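Local coordinates for protein trimethylamine-N-oxide reductase (Haemophilus influenzae, PDB 7L5I) that probably catalyses the reduction of S- and N-oxides such as trimethylamine N-oxide at a molybdenum centre held by two molybdopterin guanine dinucleotides, at residues Q158-M161 and N162-G166. Sequence-based numbering, arbitrary orientation.
Sequences QRYM and NATGG
Within the last turn of helix 153-163, Asn162 gives its backbone N to Gln158 O at 2.8 Å, while its CB rests against the same carbonyl oxygen and its ND2 is hydrogen-bonded to Ala406 O. Ala163 repeats the i to i+4 bond, its N to Arg159 O at 3.0 Å, and lays its methyl beside that oxygen. At Thr164 the pattern breaks, and the chain from here to Gly166 illustrates how a Schellman motif ends a helix. Thr164 N bonds only weakly to Tyr160 O and makes a second, 3.3 Å bond to Met161 O from above the carbonyl plane. With chi1 at 54°, the hydroxyl is folded back over the helix end and has two carbonyl oxygens within reach, Thr164 OG1 lying 2.9 Å from Tyr160 O and 3.2 Å from Met161 O. The same rotamer sets OG1 over one face of the Tyr160 ring, near its rim, and brings Thr164 CG2 within 3.7 Å of Tyr160 CE1. A water links Tyr160 OH to OG1, to which it donates. Gly165 reverses the chain with the positive phi (133°) expected at the C' position of the motif. Its N makes the 5→2 bond to Asn162 O, and Gly166 N closes the 6→1 bond to Met161 O at 2.8 Å, from the face opposite Thr164 N. This classic glycine-based C-cap gives Met161 O and Asn162 O backbone donors beyond the helix end. Helix 114-131 flanks this end: Tyr160 and Met161 pack on Leu125, and Arg129 binds Gly166 O. Gln158 reaches Ala139 O, just past strand 137-138.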
# COMPACT_ATOMS: atom_id res chain seq x y z
N GLN A 158 8.78 1.96 17.70
CA GLN A 158 7.76 1.49 18.63
C GLN A 158 8.38 0.72 19.78
O GLN A 158 7.88 0.79 20.91
CB GLN A 158 6.70 0.68 17.89
CG GLN A 158 5.93 1.59 16.94
CD GLN A 158 4.80 0.91 16.24
OE1 GLN A 158 4.68 -0.32 16.25
NE2 GLN A 158 3.95 1.70 15.59
N ARG A 159 9.47 0.01 19.52
CA ARG A 159 10.24 -0.66 20.56
C ARG A 159 10.75 0.34 21.58
O ARG A 159 10.65 0.12 22.79
CB ARG A 159 11.39 -1.43 19.94
CG ARG A 159 12.12 -2.35 20.94
CD ARG A 159 13.24 -3.09 20.22
NE ARG A 159 14.02 -3.88 21.15
CZ ARG A 159 13.72 -5.12 21.51
NH1 ARG A 159 12.66 -5.74 20.98
NH2 ARG A 159 14.47 -5.76 22.40
N TYR A 160 11.32 1.45 21.11
CA TYR A 160 11.75 2.50 22.02
C TYR A 160 10.57 3.10 22.79
O TYR A 160 10.67 3.33 24.00
CB TYR A 160 12.48 3.60 21.23
CG TYR A 160 12.55 4.89 22.00
CD1 TYR A 160 13.45 5.08 23.02
CD2 TYR A 160 11.67 5.92 21.72
CE1 TYR A 160 13.49 6.26 23.74
CE2 TYR A 160 11.69 7.09 22.42
CZ TYR A 160 12.59 7.28 23.43
OH TYR A 160 12.60 8.46 24.12
N MET A 161 9.45 3.35 22.11
CA MET A 161 8.30 3.95 22.78
C MET A 161 7.76 3.01 23.85
O MET A 161 7.40 3.45 24.96
CB MET A 161 7.22 4.29 21.77
CG MET A 161 7.57 5.50 20.92
SD MET A 161 7.70 7.03 21.89
CE MET A 161 8.15 8.19 20.61
N ASN A 162 7.74 1.71 23.56
CA ASN A 162 7.26 0.75 24.55
C ASN A 162 8.22 0.64 25.72
O ASN A 162 7.77 0.54 26.86
CB ASN A 162 7.03 -0.60 23.90
CG ASN A 162 5.70 -0.68 23.23
OD1 ASN A 162 4.76 0.01 23.62
ND2 ASN A 162 5.60 -1.51 22.20
N ALA A 163 9.52 0.67 25.46
CA ALA A 163 10.48 0.61 26.55
C ALA A 163 10.41 1.83 27.47
O ALA A 163 10.85 1.74 28.62
CB ALA A 163 11.90 0.49 26.01
N THR A 164 9.90 2.96 26.99
CA THR A 164 9.80 4.17 27.80
C THR A 164 8.39 4.48 28.27
O THR A 164 8.16 5.57 28.80
CB THR A 164 10.38 5.37 27.04
OG1 THR A 164 9.77 5.51 25.73
CG2 THR A 164 11.90 5.21 26.87
N GLY A 165 7.44 3.56 28.13
CA GLY A 165 6.13 3.76 28.73
C GLY A 165 4.93 3.50 27.86
O GLY A 165 3.80 3.44 28.37
N GLY A 166 5.13 3.37 26.56
CA GLY A 166 4.02 3.10 25.65
C GLY A 166 3.72 4.30 24.75
O GLY A 166 4.36 5.35 24.82
O HOH W 1 10.17 8.65 25.84